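Local atomic coordinates of alpha-catenin-like protein hmp-1 (Caenorhabditis elegans, PDB entry 5H5M), a protein that belongs to a cadherin-catenin complex at adherens junctions, binds beta-catenin and actin filaments, and is required for cell migration and shape change during body enclosure and elongation. Residues A[104-107]-A[108-111]; A[204-207]-A[208-211]; A[220-223]-A[224-227]. All coordinates share one frame; numbering follows the deposited sequence.

Contact 1: residues A[104-107]-A[108-111]; sequences TKDL and RRHL
Asp106 OD2 takes two N-H groups from Arg109, one turn further along the same helix: a straight salt-bridging bond from NH2 (2.8 Å, 166° at the hydrogen) and a weak one from NH1. It is an i to i+3 ion pair on a helix in the M domain, built of helical bundles, of this vinculin/alpha-catenin family protein. The two side chains run alongside each other, and the bend of the arginine at chi3 (66°) brings the guanidinium back toward the preceding turn, beside Asp106. OD2 lies at the edge of that group and in its plane, using the anti lone pair toward NH2. One oxygen takes both N-H groups and the planes are 77° apart, so this is not the coplanar bidentate pairing. One guanidinium face lies over the backbone O of Asp106.

The next residue uses the same carbonyl differently: His110 N bonds to Asp106 O (3.1 Å) while the imidazole lays a face over that oxygen. Arg108 leaves on another side of the helix, and its NH1 forms a salt bridge with Asp12 of helix 6-17. On the buried side Leu107 and Leu111 face helix 27-49, touching Ile41, Ser45 and Ile48. Between these two leucines the closest apolar approach is Leu107 CG to Leu111 CD1, 3.9 Å.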
loop_
_atom_site.group_PDB
_atom_site.type_symbol
_atom_site.label_atom_id
_atom_site.label_comp_id
_atom_site.label_asym_id
_atom_site.label_seq_id
_atom_site.Cartn_x
_atom_site.Cartn_y
_atom_site.Cartn_z
ATOM N N THR A 104 7.112 20.963 -2.247
ATOM C CA THR A 104 7.855 19.822 -1.726
ATOM C C THR A 104 6.986 18.972 -0.798
ATOM O O THR A 104 7.005 17.744 -0.870
ATOM C CB THR A 104 9.119 20.271 -0.965
ATOM O OG1 THR A 104 9.917 21.109 -1.810
ATOM C CG2 THR A 104 9.938 19.071 -0.548
ATOM N N LYS A 105 6.220 19.635 0.065
ATOM C CA LYS A 105 5.328 18.943 0.991
ATOM C C LYS A 105 4.279 18.118 0.248
ATOM O O LYS A 105 3.973 16.987 0.638
ATOM C CB LYS A 105 4.631 19.940 1.922
ATOM C CG LYS A 105 3.582 19.287 2.812
ATOM C CD LYS A 105 2.848 20.281 3.697
ATOM C CE LYS A 105 1.740 19.578 4.467
ATOM N NZ LYS A 105 1.014 20.479 5.398
ATOM N N ASP A 106 3.726 18.684 -0.819
ATOM C CA ASP A 106 2.723 17.978 -1.605
ATOM C C ASP A 106 3.340 16.817 -2.376
ATOM O O ASP A 106 2.750 15.739 -2.470
ATOM C CB ASP A 106 2.019 18.935 -2.567
ATOM C CG ASP A 106 1.074 19.884 -1.857
ATOM O OD1 ASP A 106 0.906 21.029 -2.332
ATOM O OD2 ASP A 106 0.499 19.484 -0.822
ATOM N N LEU A 107 4.530 17.041 -2.925
ATOM C CA LEU A 107 5.216 16.004 -3.683
ATOM C C LEU A 107 5.498 14.785 -2.817
ATOM O O LEU A 107 5.296 13.652 -3.250
ATOM C CB LEU A 107 6.520 16.535 -4.277
ATOM C CG LEU A 107 7.343 15.500 -5.052
ATOM C CD1 LEU A 107 6.551 14.946 -6.223
ATOM C CD2 LEU A 107 8.652 16.099 -5.531
ATOM N N ARG A 108 5.949 15.005 -1.587
ATOM C CA ARG A 108 6.294 13.872 -0.742
ATOM C C ARG A 108 5.042 13.130 -0.271
ATOM O O ARG A 108 5.079 11.913 -0.104
ATOM C CB ARG A 108 7.157 14.310 0.450
ATOM C CG ARG A 108 6.559 15.354 1.364
ATOM C CD ARG A 108 7.555 15.714 2.458
ATOM N NE ARG A 108 7.882 14.559 3.293
ATOM C CZ ARG A 108 9.064 14.360 3.868
ATOM N NH1 ARG A 108 10.046 15.235 3.694
ATOM N NH2 ARG A 108 9.265 13.279 4.612
ATOM N N ARG A 109 3.935 13.843 -0.084
ATOM C CA ARG A 109 2.686 13.178 0.282
ATOM C C ARG A 109 2.252 12.235 -0.831
ATOM O O ARG A 109 1.868 11.094 -0.572
ATOM C CB ARG A 109 1.570 14.184 0.574
ATOM C CG ARG A 109 0.290 13.515 1.074
ATOM C CD ARG A 109 -0.852 14.497 1.293
ATOM N NE ARG A 109 -1.305 15.107 0.046
ATOM C CZ ARG A 109 -0.974 16.331 -0.352
ATOM N NH1 ARG A 109 -1.432 16.804 -1.505
ATOM N NH2 ARG A 109 -0.186 17.085 0.405
ATOM N N HIS A 110 2.327 12.717 -2.070
ATOM C CA HIS A 110 2.010 11.906 -3.244
ATOM C C HIS A 110 2.902 10.669 -3.358
ATOM O O HIS A 110 2.426 9.578 -3.674
ATOM C CB HIS A 110 2.134 12.746 -4.514
ATOM C CG HIS A 110 1.058 13.777 -4.663
ATOM N ND1 HIS A 110 1.285 15.016 -5.222
ATOM C CD2 HIS A 110 -0.256 13.745 -4.335
ATOM C CE1 HIS A 110 0.158 15.708 -5.225
ATOM N NE2 HIS A 110 -0.791 14.959 -4.694
ATOM N N LEU A 111 4.194 10.845 -3.098
ATOM C CA LEU A 111 5.153 9.750 -3.188
ATOM C C LEU A 111 4.898 8.709 -2.103
ATOM O O LEU A 111 4.901 7.504 -2.377
ATOM C CB LEU A 111 6.587 10.276 -3.083
ATOM C CG LEU A 111 7.065 11.207 -4.201
ATOM C CD1 LEU A 111 8.325 11.942 -3.780
ATOM C CD2 LEU A 111 7.295 10.434 -5.497
#

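Contact 2: residues A[204-207]-A[208-211]; sequences PTSK and TAQE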
loop_
_atom_site.group_PDB
_atom_site.type_symbol
_atom_site.label_atom_id
_atom_site.label_comp_id
_atom_site.label_asym_id
_atom_site.label_seq_id
_atom_site.Cartn_x
_atom_site.Cartn_y
_atom_site.Cartn_z
ATOM N N PRO A 204 1.823 -37.455 -1.273
ATOM C CA PRO A 204 0.997 -36.830 -0.231
ATOM C C PRO A 204 0.865 -37.647 1.057
ATOM O O PRO A 204 0.618 -37.066 2.115
ATOM C CB PRO A 204 -0.374 -36.685 -0.910
ATOM C CG PRO A 204 -0.125 -36.897 -2.374
ATOM C CD PRO A 204 1.020 -37.846 -2.442
ATOM N N THR A 205 1.021 -38.964 0.974
ATOM C CA THR A 205 0.859 -39.822 2.146
ATOM C C THR A 205 2.155 -39.969 2.937
ATOM O O THR A 205 2.223 -40.738 3.895
ATOM C CB THR A 205 0.359 -41.224 1.752
ATOM O OG1 THR A 205 1.316 -41.848 0.888
ATOM C CG2 THR A 205 -0.979 -41.131 1.040
ATOM N N SER A 206 3.183 -39.231 2.531
ATOM C CA SER A 206 4.473 -39.277 3.209
ATOM C C SER A 206 4.527 -38.258 4.340
ATOM O O SER A 206 4.471 -37.053 4.094
ATOM C CB SER A 206 5.609 -39.022 2.217
ATOM O OG SER A 206 6.847 -38.884 2.890
ATOM N N LYS A 207 4.643 -38.737 5.575
ATOM C CA LYS A 207 4.672 -37.839 6.725
ATOM C C LYS A 207 5.943 -36.992 6.704
ATOM O O LYS A 207 5.953 -35.868 7.204
ATOM C CB LYS A 207 4.561 -38.621 8.041
ATOM C CG LYS A 207 5.877 -38.863 8.767
ATOM C CD LYS A 207 5.645 -39.442 10.156
ATOM C CE LYS A 207 4.860 -38.477 11.036
ATOM N NZ LYS A 207 4.666 -39.007 12.415
ATOM N N THR A 208 7.002 -37.531 6.106
ATOM C CA THR A 208 8.258 -36.804 5.957
ATOM C C THR A 208 8.064 -35.602 5.032
ATOM O O THR A 208 8.601 -34.521 5.280
ATOM C CB THR A 208 9.377 -37.716 5.406
ATOM O OG1 THR A 208 9.574 -38.825 6.292
ATOM C CG2 THR A 208 10.686 -36.949 5.266
ATOM N N ALA A 209 7.280 -35.793 3.975
ATOM C CA ALA A 209 6.988 -34.718 3.030
ATOM C C ALA A 209 5.972 -33.730 3.604
ATOM O O ALA A 209 5.950 -32.559 3.225
ATOM C CB ALA A 209 6.484 -35.291 1.714
ATOM N N GLN A 210 5.129 -34.211 4.512
ATOM C CA GLN A 210 4.154 -33.356 5.181
ATOM C C GLN A 210 4.849 -32.426 6.165
ATOM O O GLN A 210 4.563 -31.229 6.214
ATOM C CB GLN A 210 3.101 -34.200 5.904
ATOM C CG GLN A 210 2.223 -35.026 4.978
ATOM C CD GLN A 210 1.456 -36.107 5.711
ATOM O OE1 GLN A 210 1.560 -36.240 6.930
ATOM N NE2 GLN A 210 0.684 -36.892 4.968
ATOM N N GLU A 211 5.765 -32.987 6.947
ATOM C CA GLU A 211 6.511 -32.210 7.926
ATOM C C GLU A 211 7.428 -31.199 7.244
ATOM O O GLU A 211 7.655 -30.111 7.766
ATOM C CB GLU A 211 7.320 -33.133 8.841
ATOM C CG GLU A 211 6.461 -34.003 9.747
ATOM C CD GLU A 211 7.282 -34.946 10.611
ATOM O OE1 GLU A 211 8.526 -34.932 10.496
ATOM O OE2 GLU A 211 6.681 -35.701 11.405
#
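Gln210 reaches back to the loop before its helix, its NE2 donating to Pro204 O over 2.9 Å with 162° at the hydrogen. The donor lies in the carbonyl plane, and the acceptor is close to the plane of the amide, a geometry that fixes the rotation of the amide. CG stands beside the backbone N (chi1 -65°) and the chain is extended beyond it, which carries the amide back past Ser206 O. The other end of the amide, OE1, rests against Lys207 CA at 3.5 Å. With an alanine here, Pro204 O would probably lose this donor and the loop would be less firmly tied to the first turn.

Ser206 O serves the backbone, taking a sound bond from Gln210 N (2.9 Å) and a weak one from Ala209 N. The same Ala209 N also gives a weak capping bond to Ser206 OG, 3.3 Å away, because the hydroxyl is turned anti to its own N (chi1 172°) and thereby faces the opening turn.

Farther out, Lys207 and Glu211 run side by side in the same direction, one turn apart. The lysine meets the carboxylate through its CE methylene, 3.3 Å from Glu211 OE2. The ammonium NZ stays 4.0 Å from that oxygen, beyond a salt bridge, so any attraction between the charges is probably modest. On the inner side, Ala209 and Gln210 touch Leu200 of helix 173-202.

The whole is a serine N-cap: a side chain and a carbonyl meet the first amides of helix 207-233, at the end of the short connection from helix 173-202.

Contact 3: residues A[220-223]-A[224-227]; sequences WFDK and VRLL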
loop_
_atom_site.group_PDB
_atom_site.type_symbol
_atom_site.label_atom_id
_atom_site.label_comp_id
_atom_site.label_asym_id
_atom_site.label_seq_id
_atom_site.Cartn_x
_atom_site.Cartn_y
_atom_site.Cartn_z
ATOM N N TRP A 220 8.120 -19.352 6.361
ATOM C CA TRP A 220 7.620 -18.335 5.447
ATOM C C TRP A 220 6.727 -17.328 6.167
ATOM O O TRP A 220 6.951 -16.118 6.085
ATOM C CB TRP A 220 6.852 -18.978 4.289
ATOM C CG TRP A 220 6.243 -17.970 3.369
ATOM C CD1 TRP A 220 4.959 -17.505 3.392
ATOM C CD2 TRP A 220 6.899 -17.280 2.301
ATOM N NE1 TRP A 220 4.773 -16.578 2.398
ATOM C CE2 TRP A 220 5.950 -16.421 1.711
ATOM C CE3 TRP A 220 8.197 -17.311 1.779
ATOM C CZ2 TRP A 220 6.256 -15.598 0.630
ATOM C CZ3 TRP A 220 8.500 -16.493 0.701
ATOM C CH2 TRP A 220 7.535 -15.648 0.139
ATOM N N PHE A 221 5.719 -17.829 6.873
ATOM C CA PHE A 221 4.777 -16.966 7.580
ATOM C C PHE A 221 5.447 -16.152 8.689
ATOM O O PHE A 221 5.000 -15.053 9.006
ATOM C CB PHE A 221 3.624 -17.790 8.159
ATOM C CG PHE A 221 2.561 -18.130 7.154
ATOM C CD1 PHE A 221 2.291 -17.275 6.096
ATOM C CD2 PHE A 221 1.830 -19.303 7.264
ATOM C CE1 PHE A 221 1.310 -17.583 5.168
ATOM C CE2 PHE A 221 0.848 -19.617 6.339
ATOM C CZ PHE A 221 0.589 -18.755 5.290
ATOM N N ASP A 222 6.516 -16.689 9.275
ATOM C CA ASP A 222 7.280 -15.947 10.276
ATOM C C ASP A 222 7.984 -14.740 9.655
ATOM O O ASP A 222 8.020 -13.662 10.248
ATOM C CB ASP A 222 8.311 -16.848 10.961
ATOM C CG ASP A 222 7.679 -17.854 11.910
ATOM O OD1 ASP A 222 6.483 -17.704 12.240
ATOM O OD2 ASP A 222 8.386 -18.794 12.333
ATOM N N LYS A 223 8.544 -14.928 8.462
ATOM C CA LYS A 223 9.262 -13.859 7.773
ATOM C C LYS A 223 8.310 -12.801 7.225
ATOM O O LYS A 223 8.602 -11.606 7.285
ATOM C CB LYS A 223 10.112 -14.420 6.632
ATOM C CG LYS A 223 11.199 -15.389 7.055
ATOM C CD LYS A 223 12.254 -14.716 7.906
ATOM C CE LYS A 223 13.357 -15.693 8.280
ATOM N NZ LYS A 223 14.376 -15.060 9.160
ATOM N N VAL A 224 7.175 -13.240 6.685
ATOM C CA VAL A 224 6.171 -12.315 6.168
ATOM C C VAL A 224 5.605 -11.448 7.296
ATOM O O VAL A 224 5.401 -10.245 7.126
ATOM C CB VAL A 224 5.024 -13.065 5.454
ATOM C CG1 VAL A 224 3.814 -12.154 5.253
ATOM C CG2 VAL A 224 5.507 -13.622 4.124
ATOM N N ARG A 225 5.365 -12.064 8.449
ATOM C CA ARG A 225 4.858 -11.346 9.613
ATOM C C ARG A 225 5.848 -10.266 10.044
ATOM O O ARG A 225 5.467 -9.134 10.341
ATOM C CB ARG A 225 4.586 -12.319 10.762
ATOM C CG ARG A 225 4.014 -11.676 12.015
ATOM C CD ARG A 225 3.557 -12.731 13.015
ATOM N NE ARG A 225 2.439 -13.523 12.503
ATOM C CZ ARG A 225 2.535 -14.783 12.084
ATOM N NH1 ARG A 225 3.701 -15.412 12.119
ATOM N NH2 ARG A 225 1.461 -15.417 11.632
ATOM N N LEU A 226 7.123 -10.636 10.067
ATOM C CA LEU A 226 8.205 -9.711 10.365
ATOM C C LEU A 226 8.212 -8.542 9.379
ATOM O O LEU A 226 8.299 -7.383 9.774
ATOM C CB LEU A 226 9.548 -10.447 10.326
ATOM C CG LEU A 226 10.813 -9.594 10.412
ATOM C CD1 LEU A 226 10.760 -8.776 11.671
ATOM C CD2 LEU A 226 12.062 -10.457 10.405
ATOM N N LEU A 227 8.116 -8.861 8.093
ATOM C CA LEU A 227 8.177 -7.856 7.042
ATOM C C LEU A 227 6.980 -6.913 7.103
ATOM O O LEU A 227 7.122 -5.700 6.930
ATOM C CB LEU A 227 8.249 -8.526 5.670
ATOM C CG LEU A 227 8.096 -7.594 4.466
ATOM C CD1 LEU A 227 9.229 -6.587 4.432
ATOM C CD2 LEU A 227 8.026 -8.381 3.162
#
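Val224 sets its CG2 methyl over one face of the Trp220 indole, one turn back, in a CH-pi contact 3.8 Å from the centroid of the five-membered ring. The methyl sits toward the rim, nearest NE1 at 3.5 Å. Trp220 CG is anti to the backbone N (chi1 176°), which turns the indole forward along the helix to meet it, while Phe152 packs edge-to-face with the indole.

Arg225 follows on a more exposed side. Its chain bends at chi3 and brings NH1 to Asp222 OD1, a long salt bridge of 3.6 Å. The carboxylate oxygen is in the guanidinium plane, at its edge, although the two planes are 61° apart. Phe221 O lies over a guanidinium face, and the Phe221 ring itself makes a cation-pi contact with Arg127.

Leu226 continues the i to i+4 backbone bonding by donating its N to Asp222 O, and its side chain reaches Thr182 of helix 173-202. Leu227 turns inward again, its N bonded to Lys223 O (2.9 Å) and its side chain against Ala163 and Phe123. Aromatic and aliphatic groups lie inside, with the ion pair and Leu226 on the exposed side, as in the amphipathic helices of a four-helix bundle.

Followed from the N terminus, the chain reaches contact 1 in helix 92-122, where that helix packs among helices 6-17, 27-49 and 56-80. It then passes through helices 128-137, 142-166 and 173-202 before contact 2, at the turn into helix 207-233. Contact 3 comes later on that same helix, its centre about 24 Å from the centre of contact 2, where helices 128-137, 142-166 and 173-202 pack against its buried side. The three stand in series: none encloses or crosses another. Contacts 1 and 3 join successive helical turns, while contact 2 ties the inter-helix loop to the first turn. Contact 1 lies on the opposite side of the chain's centre from the other two.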